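Long-range contacts in chitinase (Paenibacillus sp. FPU-7, PDB 5GZT), which probably catalyses the random endo-hydrolysis of beta-1,4 linkages between N-acetylglucosamine units in chitin and chitodextrins: residues 803-808 / 828-833; 771-776 / 793-798; 384-389 / 433-438; 427-432 / 470-475. All blocks are in the same frame, centred on the assembly; numbering follows the deposited sequence.

Contact 1: residues 803-808 / 828-833; sequences VVKISE and NPDDAN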
loop_
_atom_site.group_PDB
_atom_site.type_symbol
_atom_site.label_atom_id
_atom_site.label_comp_id
_atom_site.label_asym_id
_atom_site.label_seq_id
_atom_site.Cartn_x
_atom_site.Cartn_y
_atom_site.Cartn_z
ATOM N N VAL B 803 57.849 -14.435 -0.510
ATOM C CA VAL B 803 57.334 -13.841 -1.680
ATOM C C VAL B 803 58.258 -14.180 -2.842
ATOM O O VAL B 803 59.470 -13.962 -2.739
ATOM C CB VAL B 803 57.196 -12.323 -1.483
ATOM C CG1 VAL B 803 56.832 -11.672 -2.796
ATOM C CG2 VAL B 803 56.143 -12.067 -0.442
ATOM N N VAL B 804 57.680 -14.682 -3.918
ATOM C CA VAL B 804 58.437 -15.228 -5.065
ATOM C C VAL B 804 57.844 -14.738 -6.366
ATOM O O VAL B 804 56.774 -14.149 -6.380
ATOM C CB VAL B 804 58.398 -16.742 -5.047
ATOM C CG1 VAL B 804 59.013 -17.223 -3.756
ATOM C CG2 VAL B 804 56.996 -17.257 -5.172
ATOM N N LYS B 805 58.604 -14.859 -7.443
ATOM C CA LYS B 805 58.067 -14.578 -8.767
ATOM C C LYS B 805 56.991 -15.570 -9.137
ATOM O O LYS B 805 56.984 -16.725 -8.641
ATOM C CB LYS B 805 59.146 -14.625 -9.804
ATOM C CG LYS B 805 60.194 -13.532 -9.696
ATOM C CD LYS B 805 61.433 -13.856 -10.577
ATOM C CE LYS B 805 62.353 -12.655 -10.705
ATOM N NZ LYS B 805 63.666 -12.995 -11.372
ATOM N N ILE B 806 56.069 -15.127 -10.002
ATOM C CA ILE B 806 54.880 -15.922 -10.370
ATOM C C ILE B 806 55.255 -17.248 -11.023
ATOM O O ILE B 806 54.514 -18.225 -10.895
ATOM C CB ILE B 806 53.934 -15.120 -11.310
ATOM C CG1 ILE B 806 52.562 -15.777 -11.316
ATOM C CG2 ILE B 806 54.516 -14.937 -12.701
ATOM C CD1 ILE B 806 51.457 -14.909 -11.870
ATOM N N SER B 807 56.418 -17.278 -11.674
ATOM C CA SER B 807 56.932 -18.543 -12.241
ATOM C C SER B 807 57.232 -19.635 -11.204
ATOM O O SER B 807 57.439 -20.741 -11.589
ATOM C CB SER B 807 58.135 -18.293 -13.130
ATOM O OG SER B 807 59.188 -17.664 -12.458
ATOM N N GLU B 808 57.209 -19.318 -9.902
ATOM C CA GLU B 808 57.400 -20.286 -8.863
ATOM C C GLU B 808 56.133 -20.815 -8.285
ATOM O O GLU B 808 56.174 -21.710 -7.431
ATOM C CB GLU B 808 58.247 -19.705 -7.766
ATOM C CG GLU B 808 59.578 -19.205 -8.230
ATOM C CD GLU B 808 60.529 -20.360 -8.554
ATOM O OE1 GLU B 808 60.214 -21.530 -8.228
ATOM O OE2 GLU B 808 61.548 -20.092 -9.179
ATOM N N ASN B 828 58.376 -17.035 -17.383
ATOM C CA ASN B 828 57.712 -15.737 -17.277
ATOM C C ASN B 828 58.744 -14.624 -17.182
ATOM O O ASN B 828 59.695 -14.703 -16.405
ATOM C CB ASN B 828 56.781 -15.703 -16.078
ATOM C CG ASN B 828 55.798 -14.608 -16.198
ATOM O OD1 ASN B 828 54.860 -14.699 -16.982
ATOM N ND2 ASN B 828 56.070 -13.518 -15.513
ATOM N N PRO B 829 58.594 -13.610 -18.031
ATOM C CA PRO B 829 59.598 -12.592 -18.201
ATOM C C PRO B 829 59.653 -11.504 -17.117
ATOM O O PRO B 829 59.680 -10.342 -17.424
ATOM C CB PRO B 829 59.228 -11.994 -19.565
ATOM C CG PRO B 829 57.748 -12.100 -19.603
ATOM C CD PRO B 829 57.450 -13.417 -18.926
ATOM N N ASP B 830 59.842 -11.905 -15.859
ATOM C CA ASP B 830 59.758 -10.986 -14.708
ATOM C C ASP B 830 60.940 -10.107 -14.708
ATOM O O ASP B 830 60.779 -8.876 -14.696
ATOM C CB ASP B 830 59.586 -11.760 -13.392
ATOM C CG ASP B 830 58.244 -12.397 -13.286
ATOM O OD1 ASP B 830 57.202 -11.643 -13.234
ATOM O OD2 ASP B 830 58.181 -13.649 -13.272
ATOM N N ASP B 831 62.155 -10.670 -14.825
ATOM C CA ASP B 831 63.314 -9.785 -14.820
ATOM C C ASP B 831 63.300 -8.752 -15.950
ATOM O O ASP B 831 63.688 -7.612 -15.734
ATOM C CB ASP B 831 64.628 -10.569 -14.958
ATOM C CG ASP B 831 65.069 -11.241 -13.672
ATOM O OD1 ASP B 831 64.683 -10.854 -12.535
ATOM O OD2 ASP B 831 65.881 -12.161 -13.783
ATOM N N ALA B 832 62.974 -9.176 -17.174
ATOM C CA ALA B 832 62.867 -8.206 -18.294
ATOM C C ALA B 832 61.792 -7.150 -17.992
ATOM O O ALA B 832 61.993 -5.981 -18.228
ATOM C CB ALA B 832 62.544 -8.903 -19.606
ATOM N N ASN B 833 60.647 -7.591 -17.497
ATOM C CA ASN B 833 59.596 -6.604 -17.064
ATOM C C ASN B 833 60.062 -5.659 -15.989
ATOM O O ASN B 833 59.704 -4.487 -16.052
ATOM C CB ASN B 833 58.343 -7.286 -16.635
ATOM C CG ASN B 833 57.586 -7.821 -17.794
ATOM O OD1 ASN B 833 57.709 -7.276 -18.902
ATOM N ND2 ASN B 833 56.710 -8.805 -17.550
HETATM O O HOH W 1 56.279 -12.343 -10.729
HETATM O O HOH W 2 60.002 -15.428 -13.708
#
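Lys805 reaches across to Asp830 and Asp831, in the first turn of helix 830-843. The setting is a family 18 TIM barrel, where the short strand 802-805 pairs back on barrel strand 790-799. The lysine CG stands beside the backbone N (chi1 -67°). From there the chain runs extended and slides past Asp830 in the opposite direction. Lys805 CB lies 3.7 Å from Asp830 OD2. CG and CD follow the methylene of Asp830, with Lys805 CD 4.0 Å from Asp830 CB. CE nears Asp831 OD1, and Lys805 NZ ends in a salt bridge, 2.6 Å from Asp831 OD1. It meets that oxygen from above the carboxylate plane, 54° out of it. An alanine here, taking the lysine chain from beside Asp830 CB, is likely to leave Asp831 without this charged mate. Deeper in, Ile806 CG2 packs 3.5 Å from Asn828 ND2. Asn828 ND2 bonds to Asp830 OD2 at 3.1 Å and also to Gly772 O, while Asp830 OD1 is hydrogen-bonded with Tyr793 OH. A water held by three bonds joins the segments: it accepts from Ser807 OG at 2.7 Å and donates to Asn828 O and to Asp830 OD2, 2.6 Å from the latter.

Contact 2: residues 771-776 / 793-798; sequences PGWVDW and YAFARI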
loop_
_atom_site.group_PDB
_atom_site.type_symbol
_atom_site.label_atom_id
_atom_site.label_comp_id
_atom_site.label_asym_id
_atom_site.label_seq_id
_atom_site.Cartn_x
_atom_site.Cartn_y
_atom_site.Cartn_z
ATOM N N PRO B 771 50.155 -6.622 -16.516
ATOM C CA PRO B 771 50.295 -8.043 -16.371
ATOM C C PRO B 771 51.730 -8.441 -16.644
ATOM O O PRO B 771 52.333 -8.031 -17.641
ATOM C CB PRO B 771 49.355 -8.586 -17.412
ATOM C CG PRO B 771 49.188 -7.542 -18.408
ATOM C CD PRO B 771 49.336 -6.242 -17.677
ATOM N N GLY B 772 52.300 -9.219 -15.719
ATOM C CA GLY B 772 53.662 -9.669 -15.823
ATOM C C GLY B 772 53.904 -10.831 -16.813
ATOM O O GLY B 772 55.048 -11.179 -17.074
ATOM N N TRP B 773 52.826 -11.442 -17.295
ATOM C CA TRP B 773 52.859 -12.519 -18.255
ATOM C C TRP B 773 52.838 -11.976 -19.670
ATOM O O TRP B 773 52.769 -12.769 -20.567
ATOM C CB TRP B 773 51.726 -13.522 -18.060
ATOM C CG TRP B 773 50.299 -12.850 -17.843
ATOM C CD1 TRP B 773 49.368 -12.480 -18.801
ATOM C CD2 TRP B 773 49.728 -12.493 -16.589
ATOM N NE1 TRP B 773 48.277 -11.922 -18.200
ATOM C CE2 TRP B 773 48.477 -11.899 -16.844
ATOM C CE3 TRP B 773 50.173 -12.584 -15.275
ATOM C CZ2 TRP B 773 47.653 -11.417 -15.815
ATOM C CZ3 TRP B 773 49.370 -12.109 -14.285
ATOM C CH2 TRP B 773 48.122 -11.516 -14.553
ATOM N N VAL B 774 52.905 -10.655 -19.850
ATOM C CA VAL B 774 53.210 -9.981 -21.093
ATOM C C VAL B 774 54.666 -9.581 -21.011
ATOM O O VAL B 774 55.100 -9.016 -20.022
ATOM C CB VAL B 774 52.303 -8.745 -21.317
ATOM C CG1 VAL B 774 52.796 -7.885 -22.452
ATOM C CG2 VAL B 774 50.849 -9.127 -21.612
ATOM N N ASP B 775 55.441 -9.916 -22.043
ATOM C CA ASP B 775 56.826 -9.491 -22.189
ATOM C C ASP B 775 56.840 -8.099 -22.761
ATOM O O ASP B 775 56.847 -7.919 -23.998
ATOM C CB ASP B 775 57.526 -10.470 -23.131
ATOM C CG ASP B 775 59.018 -10.241 -23.253
ATOM O OD1 ASP B 775 59.601 -9.311 -22.697
ATOM O OD2 ASP B 775 59.634 -11.074 -23.938
ATOM N N TRP B 776 56.833 -7.097 -21.869
ATOM C CA TRP B 776 56.636 -5.716 -22.287
ATOM C C TRP B 776 57.766 -5.182 -23.164
ATOM O O TRP B 776 57.504 -4.436 -24.113
ATOM C CB TRP B 776 56.363 -4.753 -21.105
ATOM C CG TRP B 776 54.997 -5.032 -20.541
ATOM C CD1 TRP B 776 54.680 -5.914 -19.558
ATOM C CD2 TRP B 776 53.794 -4.583 -21.095
ATOM N NE1 TRP B 776 53.313 -6.034 -19.466
ATOM C CE2 TRP B 776 52.746 -5.212 -20.397
ATOM C CE3 TRP B 776 53.480 -3.742 -22.183
ATOM C CZ2 TRP B 776 51.428 -4.970 -20.685
ATOM C CZ3 TRP B 776 52.161 -3.496 -22.455
ATOM C CH2 TRP B 776 51.153 -4.089 -21.683
ATOM N N TYR B 793 52.091 -4.196 -10.595
ATOM C CA TYR B 793 52.637 -5.327 -11.363
ATOM C C TYR B 793 52.035 -6.609 -10.864
ATOM O O TYR B 793 52.222 -6.955 -9.711
ATOM C CB TYR B 793 54.163 -5.373 -11.235
ATOM C CG TYR B 793 54.817 -6.407 -12.081
ATOM C CD1 TYR B 793 55.017 -6.207 -13.457
ATOM C CD2 TYR B 793 55.198 -7.625 -11.534
ATOM C CE1 TYR B 793 55.645 -7.186 -14.259
ATOM C CE2 TYR B 793 55.834 -8.626 -12.334
ATOM C CZ TYR B 793 56.051 -8.398 -13.681
ATOM O OH TYR B 793 56.687 -9.369 -14.388
ATOM N N ALA B 794 51.222 -7.276 -11.705
ATOM C CA ALA B 794 50.561 -8.524 -11.402
ATOM C C ALA B 794 51.414 -9.700 -11.954
ATOM O O ALA B 794 51.702 -9.682 -13.126
ATOM C CB ALA B 794 49.235 -8.502 -12.123
ATOM N N PHE B 795 51.939 -10.634 -11.161
ATOM C CA PHE B 795 51.848 -10.631 -9.715
ATOM C C PHE B 795 53.125 -11.257 -9.187
ATOM O O PHE B 795 53.851 -11.915 -9.929
ATOM C CB PHE B 795 50.725 -11.456 -9.207
ATOM C CG PHE B 795 49.337 -10.993 -9.540
ATOM C CD1 PHE B 795 48.708 -10.067 -8.741
ATOM C CD2 PHE B 795 48.563 -11.680 -10.506
ATOM C CE1 PHE B 795 47.389 -9.662 -9.006
ATOM C CE2 PHE B 795 47.249 -11.309 -10.753
ATOM C CZ PHE B 795 46.640 -10.282 -9.999
ATOM N N ALA B 796 53.398 -11.025 -7.893
ATOM C CA ALA B 796 54.251 -11.891 -7.091
ATOM C C ALA B 796 53.359 -12.890 -6.352
ATOM O O ALA B 796 52.159 -12.687 -6.244
ATOM C CB ALA B 796 55.074 -11.089 -6.130
ATOM N N ARG B 797 53.915 -13.973 -5.897
ATOM C CA ARG B 797 53.144 -15.066 -5.278
ATOM C C ARG B 797 53.802 -15.457 -4.020
ATOM O O ARG B 797 54.884 -14.906 -3.683
ATOM C CB ARG B 797 53.042 -16.274 -6.232
ATOM C CG ARG B 797 52.239 -15.944 -7.504
ATOM C CD ARG B 797 50.800 -16.022 -7.095
ATOM N NE ARG B 797 49.880 -15.249 -7.886
ATOM C CZ ARG B 797 49.057 -15.706 -8.832
ATOM N NH1 ARG B 797 49.138 -16.938 -9.323
ATOM N NH2 ARG B 797 48.178 -14.881 -9.341
ATOM N N ILE B 798 53.155 -16.319 -3.277
ATOM C CA ILE B 798 53.659 -16.716 -1.998
ATOM C C ILE B 798 53.962 -18.224 -2.088
ATOM O O ILE B 798 53.068 -19.054 -2.383
ATOM C CB ILE B 798 52.649 -16.466 -0.929
ATOM C CG1 ILE B 798 52.281 -14.978 -0.820
ATOM C CG2 ILE B 798 53.130 -16.959 0.458
ATOM C CD1 ILE B 798 51.059 -14.706 0.116
#
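Pro771 and Ala794 form a parallel beta bridge, where strand 765-771 of the second family 18 barrel ends and a tryptophan-bearing loop begins. Gly772 N bonds to Ala794 O at 2.7 Å. Gly772 CA lies 3.4 Å from Tyr793 OH, a hydroxyl hydrogen-bonded with Asp830 OD1. A beta carbon would have no room there, as it would strike both that hydroxyl and Ala794 O. The Trp773 side chain lies beside that of Phe795, the two pointing the same way. Trp773 CG sits between the backbone N and the carbonyl carbon (chi1 46°), and one indole face takes Pro771 CB near its rim. Trp773 CH2 touches Ala794 CB at 4.0 Å. Phe795 CD2 comes to the indole edge, in its plane, 3.9 Å from Trp773 CZ3. The peptide bond between Ala794 and Phe795 is cis, and Ala794 CB lies over the centre of the Phe795 ring. Beyond the type I turn Pro771-Val774, Trp776 NE1 bonds back to Pro771 O at 2.9 Å, with the oxygen in the ring plane. Strand 790-799 runs between strands 765-771 and 848-854; helix 868-884 covers Ala796, and Tyr793 meets Phe834 of helix 830-843 edge to face.

Contact 3: residues 384-389 / 433-438; sequences SREVFA and LKLLRE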
loop_
_atom_site.group_PDB
_atom_site.type_symbol
_atom_site.label_atom_id
_atom_site.label_comp_id
_atom_site.label_asym_id
_atom_site.label_seq_id
_atom_site.Cartn_x
_atom_site.Cartn_y
_atom_site.Cartn_z
ATOM N N SER B 384 -28.864 -4.663 -14.160
ATOM C CA SER B 384 -27.650 -3.833 -14.580
ATOM C C SER B 384 -26.475 -4.178 -13.683
ATOM O O SER B 384 -25.387 -4.579 -14.141
ATOM C CB SER B 384 -27.948 -2.346 -14.559
ATOM O OG SER B 384 -28.460 -1.952 -13.307
ATOM N N ARG B 385 -26.755 -4.194 -12.389
ATOM C CA ARG B 385 -25.767 -4.630 -11.382
ATOM C C ARG B 385 -25.242 -6.000 -11.570
ATOM O O ARG B 385 -24.071 -6.248 -11.269
ATOM C CB ARG B 385 -26.335 -4.478 -9.984
ATOM C CG ARG B 385 -26.509 -3.016 -9.661
ATOM C CD ARG B 385 -26.733 -2.806 -8.184
ATOM N NE ARG B 385 -27.899 -3.534 -7.667
ATOM C CZ ARG B 385 -29.135 -3.055 -7.570
ATOM N NH1 ARG B 385 -29.465 -1.834 -8.003
ATOM N NH2 ARG B 385 -30.065 -3.827 -7.018
ATOM N N GLU B 386 -26.091 -6.912 -12.058
ATOM C CA GLU B 386 -25.648 -8.282 -12.344
ATOM C C GLU B 386 -24.684 -8.329 -13.541
ATOM O O GLU B 386 -23.715 -9.034 -13.537
ATOM C CB GLU B 386 -26.868 -9.221 -12.575
ATOM C CG GLU B 386 -26.550 -10.675 -12.933
ATOM C CD GLU B 386 -26.056 -11.520 -11.769
ATOM O OE1 GLU B 386 -26.283 -11.155 -10.592
ATOM O OE2 GLU B 386 -25.471 -12.601 -12.021
ATOM N N VAL B 387 -24.960 -7.598 -14.595
ATOM C CA VAL B 387 -24.044 -7.639 -15.745
ATOM C C VAL B 387 -22.645 -7.076 -15.290
ATOM O O VAL B 387 -21.560 -7.713 -15.467
ATOM C CB VAL B 387 -24.604 -6.793 -16.934
ATOM C CG1 VAL B 387 -23.671 -6.885 -18.132
ATOM C CG2 VAL B 387 -26.052 -7.193 -17.301
ATOM N N PHE B 388 -22.707 -5.905 -14.672
ATOM C CA PHE B 388 -21.521 -5.233 -14.170
ATOM C C PHE B 388 -20.649 -6.136 -13.328
ATOM O O PHE B 388 -19.468 -6.451 -13.704
ATOM C CB PHE B 388 -21.890 -3.961 -13.394
ATOM C CG PHE B 388 -20.669 -3.186 -12.962
ATOM C CD1 PHE B 388 -20.091 -2.240 -13.806
ATOM C CD2 PHE B 388 -20.031 -3.481 -11.748
ATOM C CE1 PHE B 388 -18.931 -1.569 -13.420
ATOM C CE2 PHE B 388 -18.868 -2.800 -11.369
ATOM C CZ PHE B 388 -18.322 -1.848 -12.215
ATOM N N ALA B 389 -21.232 -6.626 -12.228
ATOM C CA ALA B 389 -20.489 -7.495 -11.291
ATOM C C ALA B 389 -19.859 -8.689 -11.923
ATOM O O ALA B 389 -18.695 -9.059 -11.619
ATOM C CB ALA B 389 -21.377 -7.914 -10.154
ATOM N N LEU B 433 -22.093 -3.032 -4.195
ATOM C CA LEU B 433 -20.985 -3.540 -3.364
ATOM C C LEU B 433 -21.335 -4.875 -2.730
ATOM O O LEU B 433 -20.514 -5.811 -2.671
ATOM C CB LEU B 433 -20.603 -2.487 -2.304
ATOM C CG LEU B 433 -19.866 -1.254 -2.871
ATOM C CD1 LEU B 433 -19.762 -0.191 -1.801
ATOM C CD2 LEU B 433 -18.500 -1.603 -3.415
ATOM N N LYS B 434 -22.541 -4.935 -2.199
ATOM C CA LYS B 434 -23.074 -6.223 -1.669
ATOM C C LYS B 434 -22.926 -7.369 -2.669
ATOM O O LYS B 434 -22.316 -8.452 -2.402
ATOM C CB LYS B 434 -24.540 -5.987 -1.337
ATOM C CG LYS B 434 -25.262 -7.170 -0.717
ATOM C CD LYS B 434 -26.650 -6.706 -0.282
ATOM C CE LYS B 434 -27.401 -7.782 0.492
ATOM N NZ LYS B 434 -27.557 -8.998 -0.337
ATOM N N LEU B 435 -23.446 -7.114 -3.870
ATOM C CA LEU B 435 -23.379 -8.103 -4.912
ATOM C C LEU B 435 -21.975 -8.588 -5.164
ATOM O O LEU B 435 -21.715 -9.794 -5.204
ATOM C CB LEU B 435 -24.010 -7.578 -6.188
ATOM C CG LEU B 435 -24.111 -8.566 -7.364
ATOM C CD1 LEU B 435 -24.777 -9.904 -6.993
ATOM C CD2 LEU B 435 -24.867 -7.856 -8.475
ATOM N N LEU B 436 -21.034 -7.656 -5.284
ATOM C CA LEU B 436 -19.663 -8.017 -5.676
ATOM C C LEU B 436 -19.022 -8.852 -4.610
ATOM O O LEU B 436 -18.203 -9.796 -4.864
ATOM C CB LEU B 436 -18.819 -6.715 -5.885
ATOM C CG LEU B 436 -19.092 -5.931 -7.165
ATOM C CD1 LEU B 436 -18.675 -4.480 -6.982
ATOM C CD2 LEU B 436 -18.361 -6.595 -8.302
ATOM N N ARG B 437 -19.280 -8.415 -3.388
ATOM C CA ARG B 437 -18.774 -9.191 -2.241
ATOM C C ARG B 437 -19.369 -10.654 -2.323
ATOM O O ARG B 437 -18.636 -11.665 -2.230
ATOM C CB ARG B 437 -19.191 -8.509 -0.939
ATOM C CG ARG B 437 -18.391 -8.836 0.314
ATOM C CD ARG B 437 -17.370 -9.930 0.183
ATOM N NE ARG B 437 -16.024 -9.464 0.121
ATOM C CZ ARG B 437 -14.981 -10.107 -0.408
ATOM N NH1 ARG B 437 -15.071 -11.257 -1.051
ATOM N NH2 ARG B 437 -13.796 -9.514 -0.347
ATOM N N GLU B 438 -20.681 -10.738 -2.540
ATOM C CA GLU B 438 -21.345 -12.085 -2.708
ATOM C C GLU B 438 -20.635 -12.907 -3.775
ATOM O O GLU B 438 -20.120 -14.036 -3.491
ATOM C CB GLU B 438 -22.806 -11.900 -3.031
ATOM C CG GLU B 438 -23.535 -11.405 -1.803
ATOM C CD GLU B 438 -24.929 -10.867 -2.062
ATOM O OE1 GLU B 438 -25.375 -10.756 -3.224
ATOM O OE2 GLU B 438 -25.568 -10.516 -1.053
#
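Leu435 fills the space between two helices of the first family 18 domain, against Arg385, Glu386 and Ala389. The short segments 384-389 and 433-438 approach to 9.9 Å between axes, with 44° between their N-to-C directions. The nearest CA atoms are those of Ala389 and Leu436.

Apolar side chains meet round Ala389. The Leu435 side chain leaves with CG anti to its backbone N (chi1 -175°), which aims both methyls at the other helix. Leu435 CD2 does most of the touching. It lies 4.0 Å from Arg385 CB and 3.9 Å from Ala389 CB. The small Ala389 is shared, since Leu436 CD2 also meets Ala389 CB, at 3.8 Å.

A methyl also meets a backbone carbonyl: Leu435 CD2 lies 3.3 Å from Arg385 O. Cutting this side chain back to an alanine is likely to open a gap beside Ala389 and leave the Arg385 carbonyl without the methyl beside it.

Polar groups lie at the margins. Glu386 crosses Leu435 at about a right angle, and Glu386 OE1 passes 4.1 Å from Leu435 CD1. The same carboxylate has stronger partners in Asn390 and Lys439, the latter a salt bridge to helix 425-447. Within segment 433-438, Lys434 NZ pairs with the syn lone pair of Glu438 OE2 at 2.6 Å.

Beneath the helices, Leu436 rests on Ile404 and Leu406 of strand 403-407 and on Leu453 of strand 452-457. Successive helices packed side by side on the parallel strands are the outer layer of a TIM barrel.

Contact 4: residues 427-432 / 470-475; sequences ANFTAL and TKITPY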
loop_
_atom_site.group_PDB
_atom_site.type_symbol
_atom_site.label_atom_id
_atom_site.label_comp_id
_atom_site.label_asym_id
_atom_site.label_seq_id
_atom_site.Cartn_x
_atom_site.Cartn_y
_atom_site.Cartn_z
ATOM N N ALA B 427 -28.308 4.306 -2.381
ATOM C CA ALA B 427 -28.612 2.861 -2.080
ATOM C C ALA B 427 -28.051 1.918 -3.150
ATOM O O ALA B 427 -27.643 0.769 -2.880
ATOM C CB ALA B 427 -30.146 2.651 -1.937
ATOM N N ASN B 428 -28.000 2.394 -4.383
ATOM C CA ASN B 428 -27.526 1.538 -5.469
ATOM C C ASN B 428 -26.080 1.129 -5.286
ATOM O O ASN B 428 -25.692 -0.056 -5.566
ATOM C CB ASN B 428 -27.780 2.226 -6.846
ATOM C CG ASN B 428 -29.300 2.238 -7.245
ATOM O OD1 ASN B 428 -30.117 1.626 -6.560
ATOM N ND2 ASN B 428 -29.665 2.940 -8.319
ATOM N N PHE B 429 -25.259 2.092 -4.811
ATOM C CA PHE B 429 -23.818 1.807 -4.549
ATOM C C PHE B 429 -23.757 0.685 -3.497
ATOM O O PHE B 429 -22.997 -0.327 -3.599
ATOM C CB PHE B 429 -23.140 3.155 -4.105
ATOM C CG PHE B 429 -21.625 3.098 -3.912
ATOM C CD1 PHE B 429 -20.786 2.404 -4.806
ATOM C CD2 PHE B 429 -21.029 3.813 -2.864
ATOM C CE1 PHE B 429 -19.396 2.407 -4.636
ATOM C CE2 PHE B 429 -19.655 3.813 -2.707
ATOM C CZ PHE B 429 -18.849 3.089 -3.573
ATOM N N THR B 430 -24.597 0.796 -2.486
ATOM C CA THR B 430 -24.614 -0.256 -1.428
ATOM C C THR B 430 -24.901 -1.658 -1.977
ATOM O O THR B 430 -24.193 -2.672 -1.697
ATOM C CB THR B 430 -25.652 0.122 -0.338
ATOM O OG1 THR B 430 -25.260 1.363 0.270
ATOM C CG2 THR B 430 -25.754 -0.989 0.721
ATOM N N ALA B 431 -25.936 -1.703 -2.806
ATOM C CA ALA B 431 -26.365 -2.979 -3.450
ATOM C C ALA B 431 -25.286 -3.533 -4.377
ATOM O O ALA B 431 -24.949 -4.725 -4.344
ATOM C CB ALA B 431 -27.658 -2.723 -4.221
ATOM N N LEU B 432 -24.689 -2.639 -5.177
ATOM C CA LEU B 432 -23.609 -3.072 -6.062
ATOM C C LEU B 432 -22.464 -3.692 -5.290
ATOM O O LEU B 432 -21.912 -4.743 -5.654
ATOM C CB LEU B 432 -23.153 -1.884 -6.958
ATOM C CG LEU B 432 -21.907 -2.028 -7.807
ATOM C CD1 LEU B 432 -21.894 -3.283 -8.686
ATOM C CD2 LEU B 432 -21.820 -0.756 -8.649
ATOM N N THR B 470 -21.926 3.172 7.015
ATOM C CA THR B 470 -22.141 2.098 7.976
ATOM C C THR B 470 -22.645 0.895 7.203
ATOM O O THR B 470 -22.205 -0.241 7.453
ATOM C CB THR B 470 -23.138 2.553 9.083
ATOM O OG1 THR B 470 -22.466 3.463 9.987
ATOM C CG2 THR B 470 -23.665 1.339 9.873
ATOM N N LYS B 471 -23.515 1.141 6.204
ATOM C CA LYS B 471 -23.976 0.039 5.344
ATOM C C LYS B 471 -22.949 -0.596 4.439
ATOM O O LYS B 471 -22.908 -1.813 4.360
ATOM C CB LYS B 471 -25.215 0.428 4.566
ATOM C CG LYS B 471 -26.386 0.714 5.499
ATOM C CD LYS B 471 -27.705 0.843 4.755
ATOM C CE LYS B 471 -28.544 1.974 5.337
ATOM N NZ LYS B 471 -29.936 1.816 4.852
ATOM N N ILE B 472 -22.089 0.183 3.771
ATOM C CA ILE B 472 -21.140 -0.446 2.810
ATOM C C ILE B 472 -19.932 -1.020 3.471
ATOM O O ILE B 472 -19.289 -1.920 2.944
ATOM C CB ILE B 472 -20.686 0.541 1.708
ATOM C CG1 ILE B 472 -19.835 1.704 2.249
ATOM C CG2 ILE B 472 -21.883 1.074 0.955
ATOM C CD1 ILE B 472 -19.769 2.916 1.324
ATOM N N THR B 473 -19.594 -0.532 4.649
ATOM C CA THR B 473 -18.309 -0.917 5.254
ATOM C C THR B 473 -18.160 -2.384 5.492
ATOM O O THR B 473 -17.055 -2.931 5.309
ATOM C CB THR B 473 -18.025 -0.080 6.549
ATOM O OG1 THR B 473 -17.808 1.289 6.187
ATOM C CG2 THR B 473 -16.808 -0.504 7.212
ATOM N N PRO B 474 -19.261 -3.087 5.901
ATOM C CA PRO B 474 -19.089 -4.541 6.022
ATOM C C PRO B 474 -18.735 -5.274 4.746
ATOM O O PRO B 474 -18.079 -6.309 4.787
ATOM C CB PRO B 474 -20.446 -5.008 6.563
ATOM C CG PRO B 474 -20.918 -3.873 7.367
ATOM C CD PRO B 474 -20.474 -2.633 6.586
ATOM N N TYR B 475 -19.076 -4.734 3.593
ATOM C CA TYR B 475 -18.620 -5.376 2.361
ATOM C C TYR B 475 -17.160 -5.123 1.931
ATOM O O TYR B 475 -16.654 -5.842 1.051
ATOM C CB TYR B 475 -19.547 -4.956 1.253
ATOM C CG TYR B 475 -20.987 -5.143 1.588
ATOM C CD1 TYR B 475 -21.476 -6.375 2.054
ATOM C CD2 TYR B 475 -21.901 -4.075 1.438
ATOM C CE1 TYR B 475 -22.838 -6.516 2.370
ATOM C CE2 TYR B 475 -23.249 -4.206 1.751
ATOM C CZ TYR B 475 -23.720 -5.420 2.210
ATOM O OH TYR B 475 -25.078 -5.493 2.482
#
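Thr430 of helix 425-447 faces Ile472 and Tyr475, in segment 470-475. The threonine and the isoleucine side chains cross at about a right angle. Thr430 OG1 comes 3.5 Å from Ile472 CG2, so an oxygen meets a methyl here. That hydroxyl has its polar partner elsewhere, in a hydrogen bond with Glu468 OE1. The other threonine branch, Thr430 CG2, points anti to the backbone N and lies 4.1 Å from Lys471 CB. Only the base of Lys471 takes part, for the rest of its chain leads away.

Ile472 presents two methyls to two residues. CG2 serves Thr430. The CG1 of Ile472 sits in the crowded position between the backbone N and the carbonyl carbon (chi1 66°); with chi2 extended from there (-160°), CD1 ends beside Phe429. Ile472 CD1 lies 4.1 Å from Phe429 CE2, the two side chains crossing at a slant. The Phe429 ring also meets that of Trp408, with planes at about 75°.

Tyr475 adds a contact to the backbone of Thr430: Tyr475 CE2 lies 3.9 Å from Thr430 O. The same Tyr475 CE2 is 4.2 Å from Thr430 CG2.

Ile472 also rests on Leu433, one turn along helix 425-447. The contact thus packs the connection between strands 452-457 and 478-481 against the preceding barrel helix, as successive outer elements lie side by side in a TIM barrel.

From the N terminus, contact 3 opens first, at 384-389 on helix 382-398. Contact 4 opens next, at 427-432, before contact 3 closes at 433-438, so the two cross. Both use helix 425-447, with 382-398 on one flank and 469-472 on the other; their centres are 11 Å apart. Together they tie successive outer elements of the first family 18 barrel. The second barrel holds the other pair in series. Contact 2 closes the loop after strand 765-771 onto strand 790-799, and contact 1 then joins the next strand, 802-805, to the start of helix 830-843. These two touch, their centres 7 Å apart. Nearest atoms of contacts 2 and 3 lie about 61 Å apart.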